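PDB 3LID: putative sensory box/GGDEF family protein from Vibrio parahaemolyticus, which probably makes cyclic di-GMP from two molecules of GTP, and is represented here by its extracellular sensor domain of PDC fold. Local coordinates for residues E13-E18 against E270-R275; K17-Q22 against L247-S252; F119-S124 against R153-I158. All blocks are in the same frame, centred on the assembly; numbering follows the deposited sequence.

Contact 1 (E13-E18 against E270-R275); sequences ENTAKE and EQLSKR
A small helix-to-helix contact, half apolar and half ionic, joins the start of the long helix 9-45 to the segment 270-275, which carries the short helix 269-274, with T15 and E18 meeting L272 and R275. The apolar half is T15 against L272: the methyl CG2 of T15 lies 3.7 Å from CD2 of L272. That methyl stands anti to the backbone N of its own residue, which brings it across to L272 and leaves OG1 beside the N, where it bonds to the carbonyl of N11 one turn back. The hydrophobic floor is completed by L247 and L267 of the neighbouring sheet. In the PDC fold the long N-terminal helix runs past both PAS-like subdomains, and here its first turns are met by the chain on its way out of the second sheet, so the two ends of the domain come together. The ionic half is a salt bridge, R275 NH2 to E18 OE2 at 2.9 Å, with an angle of 154° at the hydrogen. The carboxylate oxygen sits at the guanidinium edge, although the two planes are turned 47° apart. A bend about CG-CD of R275 (chi3 35°) swings the group round to E18. One water ties the polar atoms together: it accepts from R275 NE at 2.8 Å, donates to E18 OE1 at 3.0 Å, and lies 2.6 Å from T15 OG1. R275 is fixed further by NH1 bonding to the carbonyl of R187 and by a cation-pi contact with F189, while the E18 carboxylate probably eases the closeness of the R275 and R278 guanidinium groups.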
loop_
_atom_site.group_PDB
_atom_site.type_symbol
_atom_site.label_atom_id
_atom_site.label_comp_id
_atom_site.label_asym_id
_atom_site.label_seq_id
_atom_site.Cartn_x
_atom_site.Cartn_y
_atom_site.Cartn_z
ATOM N N GLU A 13 -20.546 14.373 17.957
ATOM C CA GLU A 13 -21.290 13.335 17.300
ATOM C C GLU A 13 -21.456 13.628 15.820
ATOM O O GLU A 13 -21.499 12.727 14.987
ATOM C CB GLU A 13 -22.681 13.177 17.945
ATOM C CG GLU A 13 -22.488 12.523 19.362
ATOM C CD GLU A 13 -23.767 12.416 20.173
ATOM O OE1 GLU A 13 -24.830 12.559 19.525
ATOM O OE2 GLU A 13 -23.673 12.191 21.426
ATOM N N ASN A 14 -21.651 14.883 15.512
ATOM C CA ASN A 14 -21.957 15.219 14.104
ATOM C C ASN A 14 -20.663 15.031 13.327
ATOM O O ASN A 14 -20.690 14.611 12.197
ATOM C CB ASN A 14 -22.404 16.651 13.987
ATOM C CG ASN A 14 -23.869 16.848 14.472
ATOM O OD1 ASN A 14 -24.704 15.937 14.369
ATOM N ND2 ASN A 14 -24.164 18.027 14.989
ATOM N N THR A 15 -19.552 15.331 13.973
ATOM C CA THR A 15 -18.240 15.165 13.281
ATOM C C THR A 15 -17.995 13.681 13.082
ATOM O O THR A 15 -17.491 13.252 12.022
ATOM C CB THR A 15 -17.096 15.763 14.069
ATOM O OG1 THR A 15 -17.260 17.196 14.124
ATOM C CG2 THR A 15 -15.732 15.519 13.336
ATOM N N ALA A 16 -18.405 12.885 14.060
ATOM C CA ALA A 16 -18.156 11.461 13.960
ATOM C C ALA A 16 -18.975 10.881 12.821
ATOM O O ALA A 16 -18.479 9.959 12.068
ATOM C CB ALA A 16 -18.479 10.783 15.299
ATOM N N LYS A 17 -20.213 11.378 12.640
ATOM C CA LYS A 17 -21.038 10.907 11.522
ATOM C C LYS A 17 -20.367 11.283 10.164
ATOM O O LYS A 17 -20.334 10.454 9.206
ATOM C CB LYS A 17 -22.462 11.519 11.601
ATOM C CG LYS A 17 -23.277 10.990 12.801
ATOM C CD LYS A 17 -24.749 10.793 12.390
ATOM C CE LYS A 17 -25.583 10.234 13.525
ATOM N NZ LYS A 17 -26.116 11.400 14.293
ATOM N N GLU A 18 -19.825 12.504 10.053
ATOM C CA GLU A 18 -19.189 12.894 8.782
ATOM C C GLU A 18 -17.947 11.988 8.521
ATOM O O GLU A 18 -17.679 11.549 7.413
ATOM C CB GLU A 18 -18.646 14.283 8.841
ATOM C CG GLU A 18 -19.753 15.308 9.084
ATOM C CD GLU A 18 -19.193 16.661 9.501
ATOM O OE1 GLU A 18 -19.813 17.310 10.385
ATOM O OE2 GLU A 18 -18.161 17.089 8.965
ATOM N N GLU A 270 -8.957 20.163 20.028
ATOM C CA GLU A 270 -8.604 21.437 19.439
ATOM C C GLU A 270 -9.062 21.407 17.977
ATOM O O GLU A 270 -9.609 22.401 17.441
ATOM C CB GLU A 270 -7.097 21.636 19.538
ATOM C CG GLU A 270 -6.625 22.894 18.909
ATOM C CD GLU A 270 -6.486 24.024 19.905
ATOM O OE1 GLU A 270 -6.224 23.724 21.103
ATOM O OE2 GLU A 270 -6.604 25.210 19.490
ATOM N N GLN A 271 -8.885 20.247 17.337
ATOM C CA GLN A 271 -9.149 20.181 15.902
ATOM C C GLN A 271 -10.621 20.180 15.712
ATOM O O GLN A 271 -11.119 20.735 14.748
ATOM C CB GLN A 271 -8.485 18.948 15.257
ATOM C CG GLN A 271 -6.980 18.860 15.475
ATOM C CD GLN A 271 -6.405 17.605 14.870
ATOM O OE1 GLN A 271 -6.479 16.532 15.462
ATOM N NE2 GLN A 271 -5.828 17.731 13.685
ATOM N N LEU A 272 -11.343 19.607 16.670
ATOM C CA LEU A 272 -12.787 19.555 16.584
ATOM C C LEU A 272 -13.444 20.941 16.727
ATOM O O LEU A 272 -14.415 21.246 16.015
ATOM C CB LEU A 272 -13.327 18.609 17.645
ATOM C CG LEU A 272 -13.100 17.116 17.494
ATOM C CD1 LEU A 272 -13.401 16.422 18.848
ATOM C CD2 LEU A 272 -14.055 16.586 16.458
ATOM N N SER A 273 -12.924 21.753 17.644
ATOM C CA SER A 273 -13.432 23.136 17.837
ATOM C C SER A 273 -13.510 23.902 16.511
ATOM O O SER A 273 -14.551 24.469 16.137
ATOM C CB SER A 273 -12.500 23.928 18.762
ATOM O OG SER A 273 -12.244 23.208 19.938
ATOM N N LYS A 274 -12.383 23.914 15.815
ATOM C CA LYS A 274 -12.262 24.608 14.540
ATOM C C LYS A 274 -13.272 24.187 13.434
ATOM O O LYS A 274 -13.841 25.052 12.761
ATOM C CB LYS A 274 -10.810 24.554 14.081
ATOM C CG LYS A 274 -9.885 24.438 15.283
ATOM C CD LYS A 274 -8.401 24.787 14.986
ATOM C CE LYS A 274 -7.680 25.295 16.274
ATOM N NZ LYS A 274 -6.172 25.390 16.187
ATOM N N ARG A 275 -13.537 22.900 13.234
ATOM C CA ARG A 275 -14.552 22.594 12.194
ATOM C C ARG A 275 -15.947 23.110 12.558
ATOM O O ARG A 275 -16.906 22.959 11.775
ATOM C CB ARG A 275 -14.663 21.107 11.839
ATOM C CG ARG A 275 -13.403 20.340 12.047
ATOM C CD ARG A 275 -13.709 18.808 11.858
ATOM N NE ARG A 275 -14.704 18.465 10.854
ATOM C CZ ARG A 275 -14.386 18.167 9.593
ATOM N NH1 ARG A 275 -13.107 18.243 9.209
ATOM N NH2 ARG A 275 -15.333 17.815 8.732
HETATM O O HOH W 1 -17.380 18.452 11.798
#

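Contact 2 (K17-Q22 against L247-S252)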
loop_
_atom_site.group_PDB
_atom_site.type_symbol
_atom_site.label_atom_id
_atom_site.label_comp_id
_atom_site.label_asym_id
_atom_site.label_seq_id
_atom_site.Cartn_x
_atom_site.Cartn_y
_atom_site.Cartn_z
ATOM N N LYS A 17 -20.213 11.378 12.640
ATOM C CA LYS A 17 -21.038 10.907 11.522
ATOM C C LYS A 17 -20.367 11.283 10.164
ATOM O O LYS A 17 -20.334 10.454 9.206
ATOM C CB LYS A 17 -22.462 11.519 11.601
ATOM C CG LYS A 17 -23.277 10.990 12.801
ATOM C CD LYS A 17 -24.749 10.793 12.390
ATOM C CE LYS A 17 -25.583 10.234 13.525
ATOM N NZ LYS A 17 -26.116 11.400 14.293
ATOM N N GLU A 18 -19.825 12.504 10.053
ATOM C CA GLU A 18 -19.189 12.894 8.782
ATOM C C GLU A 18 -17.947 11.988 8.521
ATOM O O GLU A 18 -17.679 11.549 7.413
ATOM C CB GLU A 18 -18.646 14.283 8.841
ATOM C CG GLU A 18 -19.753 15.308 9.084
ATOM C CD GLU A 18 -19.193 16.661 9.501
ATOM O OE1 GLU A 18 -19.813 17.310 10.385
ATOM O OE2 GLU A 18 -18.161 17.089 8.965
ATOM N N ALA A 19 -17.205 11.762 9.572
ATOM C CA ALA A 19 -15.985 10.943 9.424
ATOM C C ALA A 19 -16.342 9.536 9.062
ATOM O O ALA A 19 -15.589 8.850 8.302
ATOM C CB ALA A 19 -15.175 11.016 10.752
ATOM N N LEU A 20 -17.451 9.037 9.585
ATOM C CA LEU A 20 -17.876 7.704 9.161
ATOM C C LEU A 20 -18.193 7.683 7.655
ATOM O O LEU A 20 -17.936 6.650 6.955
ATOM C CB LEU A 20 -18.998 7.137 10.046
ATOM C CG LEU A 20 -18.503 6.737 11.451
ATOM C CD1 LEU A 20 -19.798 6.458 12.296
ATOM C CD2 LEU A 20 -17.743 5.434 11.349
ATOM N N HIS A 21 -18.843 8.743 7.163
ATOM C CA HIS A 21 -19.083 8.770 5.699
ATOM C C HIS A 21 -17.748 8.761 4.970
ATOM O O HIS A 21 -17.612 8.117 3.923
ATOM C CB HIS A 21 -19.887 10.013 5.272
ATOM C CG HIS A 21 -21.297 9.974 5.777
ATOM N ND1 HIS A 21 -22.112 8.887 5.555
ATOM C CD2 HIS A 21 -22.026 10.857 6.505
ATOM C CE1 HIS A 21 -23.283 9.096 6.132
ATOM N NE2 HIS A 21 -23.258 10.287 6.711
ATOM N N GLN A 22 -16.798 9.529 5.481
ATOM C CA GLN A 22 -15.503 9.682 4.777
ATOM C C GLN A 22 -14.855 8.263 4.767
ATOM O O GLN A 22 -14.241 7.840 3.739
ATOM C CB GLN A 22 -14.561 10.598 5.543
ATOM C CG GLN A 22 -13.174 10.783 4.831
ATOM C CD GLN A 22 -13.327 11.311 3.436
ATOM O OE1 GLN A 22 -13.949 12.380 3.208
ATOM N NE2 GLN A 22 -12.852 10.541 2.435
ATOM N N LEU A 247 -11.536 12.387 19.480
ATOM C CA LEU A 247 -12.587 11.623 18.809
ATOM C C LEU A 247 -11.877 10.738 17.775
ATOM O O LEU A 247 -11.065 11.260 17.017
ATOM C CB LEU A 247 -13.436 12.573 18.001
ATOM C CG LEU A 247 -14.370 11.847 17.022
ATOM C CD1 LEU A 247 -15.403 10.899 17.714
ATOM C CD2 LEU A 247 -15.063 12.889 16.110
ATOM N N ILE A 248 -12.093 9.444 17.840
ATOM C CA ILE A 248 -11.485 8.558 16.836
ATOM C C ILE A 248 -12.664 7.868 16.132
ATOM O O ILE A 248 -13.511 7.187 16.786
ATOM C CB ILE A 248 -10.647 7.500 17.505
ATOM C CG1 ILE A 248 -9.493 8.174 18.270
ATOM C CG2 ILE A 248 -10.047 6.542 16.424
ATOM C CD1 ILE A 248 -8.775 7.213 18.992
ATOM N N ALA A 249 -12.711 8.013 14.802
ATOM C CA ALA A 249 -13.625 7.273 14.000
ATOM C C ALA A 249 -12.798 6.211 13.244
ATOM O O ALA A 249 -11.642 6.495 12.906
ATOM C CB ALA A 249 -14.352 8.184 13.009
ATOM N N PHE A 250 -13.356 5.018 13.129
ATOM C CA PHE A 250 -12.553 3.899 12.616
ATOM C C PHE A 250 -13.391 2.997 11.738
ATOM O O PHE A 250 -14.650 2.882 11.848
ATOM C CB PHE A 250 -11.974 3.087 13.797
ATOM C CG PHE A 250 -13.039 2.740 14.882
ATOM C CD1 PHE A 250 -13.852 1.617 14.768
ATOM C CD2 PHE A 250 -13.186 3.588 16.005
ATOM C CE1 PHE A 250 -14.846 1.344 15.762
ATOM C CE2 PHE A 250 -14.157 3.313 16.972
ATOM C CZ PHE A 250 -14.963 2.221 16.840
ATOM N N SER A 251 -12.703 2.343 10.797
ATOM C CA SER A 251 -13.355 1.353 9.993
ATOM C C SER A 251 -12.223 0.382 9.607
ATOM O O SER A 251 -11.042 0.654 9.894
ATOM C CB SER A 251 -14.025 1.933 8.748
ATOM O OG SER A 251 -12.994 2.470 7.925
ATOM N N SER A 252 -12.585 -0.703 8.974
ATOM C CA SER A 252 -11.585 -1.734 8.546
ATOM C C SER A 252 -11.824 -2.175 7.116
ATOM O O SER A 252 -13.004 -2.339 6.709
ATOM C CB SER A 252 -11.564 -2.935 9.498
ATOM O OG SER A 252 -11.261 -2.486 10.807
#
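F250 meets the helix through its flat peptide group and not its ring: the CD2 methyl of L20 lies 4.0 Å from the carbonyl oxygen F250 O, while the phenyl ring is carried to the other side of the strand, where it touches I264. The closest approach is between two methyls, A19 CB and A249 CB at 3.7 Å. Each points at the other backbone, and because neither side chain extends further, the two chains come near, with A19 CA and A249 CA 6.3 Å apart. L20 starts off to one side of the strand, but its CG stands anti to the carbonyl carbon (chi1 -72°) and its branched end returns to reach F250. No polar bond joins the two segments, so the contact rests on van der Waals packing. Around it, F189 and I265 also touch A19, so the small methyl is packed by neighbouring strands as well as by A249. Side chains alternate along the strand: L247, A249 and S251 point to the helix, I248 and F250 do not. The first three fall on A16, A19 and L23 respectively, so two residues of strand keep pace with three or four of helix as both run the same way. This is helix-on-sheet packing in a PAS-like subdomain of the PDC fold, in which the long N-terminal helix lies against an antiparallel sheet whose strand 246-254 pairs with strands 239-242 and 260-268.

Contact 3 (F119-S124 against R153-I158). With PO4 (phosphate ion), chain C.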
loop_
_atom_site.group_PDB
_atom_site.type_symbol
_atom_site.label_atom_id
_atom_site.label_comp_id
_atom_site.label_asym_id
_atom_site.label_seq_id
_atom_site.Cartn_x
_atom_site.Cartn_y
_atom_site.Cartn_z
ATOM N N PHE A 119 9.995 -13.964 -0.960
ATOM C CA PHE A 119 10.406 -14.859 -2.023
ATOM C C PHE A 119 10.125 -16.305 -1.667
ATOM O O PHE A 119 9.577 -17.058 -2.484
ATOM C CB PHE A 119 11.889 -14.703 -2.395
ATOM C CG PHE A 119 12.293 -15.707 -3.419
ATOM C CD1 PHE A 119 11.848 -15.590 -4.729
ATOM C CD2 PHE A 119 13.056 -16.806 -3.041
ATOM C CE1 PHE A 119 12.232 -16.547 -5.674
ATOM C CE2 PHE A 119 13.429 -17.777 -4.001
ATOM C CZ PHE A 119 13.014 -17.628 -5.266
ATOM N N LYS A 120 10.456 -16.701 -0.451
ATOM C CA LYS A 120 10.134 -18.063 -0.053
ATOM C C LYS A 120 8.627 -18.309 -0.104
ATOM O O LYS A 120 8.183 -19.409 -0.450
ATOM C CB LYS A 120 10.657 -18.253 1.370
ATOM C CG LYS A 120 12.233 -18.144 1.391
ATOM C CD LYS A 120 12.819 -18.312 2.803
ATOM C CE LYS A 120 14.319 -18.102 2.702
ATOM N NZ LYS A 120 14.894 -18.121 4.069
ATOM N N TYR A 121 7.828 -17.300 0.263
ATOM C CA TYR A 121 6.348 -17.413 0.118
ATOM C C TYR A 121 5.948 -17.590 -1.369
ATOM O O TYR A 121 5.188 -18.496 -1.752
ATOM C CB TYR A 121 5.674 -16.187 0.753
ATOM C CG TYR A 121 4.162 -16.261 0.538
ATOM C CD1 TYR A 121 3.428 -17.268 1.150
ATOM C CD2 TYR A 121 3.512 -15.359 -0.284
ATOM C CE1 TYR A 121 2.024 -17.361 0.955
ATOM C CE2 TYR A 121 2.126 -15.457 -0.512
ATOM C CZ TYR A 121 1.399 -16.435 0.115
ATOM O OH TYR A 121 0.046 -16.499 -0.159
ATOM N N ALA A 122 6.532 -16.756 -2.232
ATOM C CA ALA A 122 6.175 -16.860 -3.680
ATOM C C ALA A 122 6.496 -18.297 -4.180
ATOM O O ALA A 122 5.784 -18.814 -5.016
ATOM C CB ALA A 122 7.033 -15.842 -4.481
ATOM N N GLN A 123 7.566 -18.887 -3.696
ATOM C CA GLN A 123 7.951 -20.220 -4.182
ATOM C C GLN A 123 6.895 -21.238 -3.829
ATOM O O GLN A 123 6.707 -22.209 -4.547
ATOM C CB GLN A 123 9.234 -20.667 -3.489
ATOM C CG GLN A 123 10.473 -19.906 -3.909
ATOM C CD GLN A 123 11.752 -20.496 -3.315
ATOM O OE1 GLN A 123 12.030 -20.314 -2.123
ATOM N NE2 GLN A 123 12.530 -21.181 -4.144
ATOM N N SER A 124 6.273 -21.059 -2.650
ATOM C CA SER A 124 5.166 -21.911 -2.209
ATOM C C SER A 124 3.872 -21.851 -3.016
ATOM O O SER A 124 3.015 -22.758 -2.930
ATOM C CB SER A 124 4.864 -21.618 -0.722
ATOM O OG SER A 124 3.919 -20.584 -0.572
ATOM N N ARG A 153 3.567 -6.437 -1.974
ATOM C CA ARG A 153 4.172 -7.100 -3.172
ATOM C C ARG A 153 3.156 -8.117 -3.699
ATOM O O ARG A 153 2.741 -9.035 -2.996
ATOM C CB ARG A 153 5.463 -7.852 -2.732
ATOM C CG ARG A 153 6.586 -6.806 -2.447
ATOM C CD ARG A 153 7.737 -7.479 -1.629
ATOM N NE ARG A 153 8.720 -6.493 -1.237
ATOM C CZ ARG A 153 8.583 -5.703 -0.182
ATOM N NH1 ARG A 153 7.445 -5.771 0.579
ATOM N NH2 ARG A 153 9.546 -4.825 0.094
ATOM N N ILE A 154 2.798 -7.984 -4.970
ATOM C CA ILE A 154 1.942 -8.997 -5.648
ATOM C C ILE A 154 2.937 -10.048 -6.254
ATOM O O ILE A 154 3.976 -9.622 -6.818
ATOM C CB ILE A 154 1.195 -8.358 -6.783
ATOM C CG1 ILE A 154 0.515 -7.033 -6.299
ATOM C CG2 ILE A 154 0.202 -9.371 -7.348
ATOM C CD1 ILE A 154 -0.479 -7.248 -5.117
ATOM N N LEU A 155 2.630 -11.320 -6.083
ATOM C CA LEU A 155 3.544 -12.417 -6.422
ATOM C C LEU A 155 2.827 -13.396 -7.306
ATOM O O LEU A 155 1.707 -13.737 -7.035
ATOM C CB LEU A 155 3.911 -13.100 -5.134
ATOM C CG LEU A 155 4.491 -12.166 -4.069
ATOM C CD1 LEU A 155 4.624 -12.981 -2.763
ATOM C CD2 LEU A 155 5.981 -11.701 -4.527
ATOM N N MET A 156 3.487 -13.828 -8.409
ATOM C CA MET A 156 2.842 -14.782 -9.329
ATOM C C MET A 156 3.962 -15.605 -9.981
ATOM O O MET A 156 4.710 -15.068 -10.829
ATOM C CB MET A 156 2.030 -13.973 -10.370
ATOM C CG MET A 156 1.283 -14.830 -11.404
ATOM S SD MET A 156 0.572 -13.785 -12.622
ATOM C CE MET A 156 -0.012 -15.154 -13.561
ATOM N N PRO A 157 4.007 -16.906 -9.680
ATOM C CA PRO A 157 4.999 -17.765 -10.424
ATOM C C PRO A 157 4.506 -17.896 -11.878
ATOM O O PRO A 157 3.277 -17.978 -12.131
ATOM C CB PRO A 157 4.929 -19.120 -9.729
ATOM C CG PRO A 157 4.219 -18.760 -8.342
ATOM C CD PRO A 157 3.262 -17.658 -8.656
ATOM N N ILE A 158 5.449 -17.871 -12.848
ATOM C CA ILE A 158 5.109 -17.835 -14.238
ATOM C C ILE A 158 5.764 -19.127 -14.848
ATOM O O ILE A 158 6.922 -19.386 -14.601
ATOM C CB ILE A 158 5.727 -16.622 -14.988
ATOM C CG1 ILE A 158 5.198 -15.283 -14.356
ATOM C CG2 ILE A 158 5.266 -16.728 -16.522
ATOM C CD1 ILE A 158 3.654 -15.186 -14.350
HETATM P P PO4 C . 12.162 -5.367 -2.267
HETATM O O1 PO4 C . 12.658 -4.110 -3.006
HETATM O O2 PO4 C . 13.106 -6.468 -2.769
HETATM O O3 PO4 C . 10.753 -5.728 -2.640
HETATM O O4 PO4 C . 12.310 -5.194 -0.760
#
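L155 reaches from strand 150-160 into the underside of helix 117-124, and its carbons lie alongside the methyl of A122. L155 CB lies 4.2 Å from A122 CB. Beyond CG the side chain forks, and both branches stay near that methyl: L155 CD1 is 4.1 Å from A122 CB and L155 CD2 is 4.3 Å from it. CD1 also makes the tightest apolar touch, 3.6 Å to CD2 of Y121, which it meets at the ring edge, close to the ring plane. The tyrosine ring is brought down there because its CG stands anti to the backbone N (chi1 177°), and its hydroxyl goes on to bond to S131. Further along the strand, P157 CG rests 3.7 Å from A122 O, so the helix backbone is touched too. Within the segment 119-124, S124 OG gives a bond of 2.7 Å to Y121 O in the plane of that carbonyl. Helix and strand axes are inclined at 46°. Earlier in the strand R153 has another role: extended from CG to NE, it grips a phosphate ion by the edge of its guanidinium group, NE to O3 at 2.6 Å and NH2 to O4 at 2.9 Å. The side chains of Y118, K113, R116, R83 and N171 and the backbone N of R139 also bond to it. The phosphate probably came from the crystallisation liquor, yet so many donors suggest a pocket suited to an anion; Y118, on the same helix as A122, is among them.

Contacts 1 and 2 are neighbours on helix 9-45, sharing K17 and E18, with centres 11 Å apart. L247 of contact 2 joins them: its CD2 lies 3.8 Å from CD2 of L272 and 3.9 Å from CG2 of T15, so one apolar patch serves both. Contact 3 belongs to the other sheet, across the centre of the chain, with its centre 44 Å from that of contact 1 and 35 Å from that of contact 2; the nearest atoms of contacts 2 and 3 are still about 17 Å apart. Its segments fall in sequence between the paired ends joined by contacts 1 and 2. The phosphate bound by R153 lies in that distant subdomain and may mark an anion pocket there.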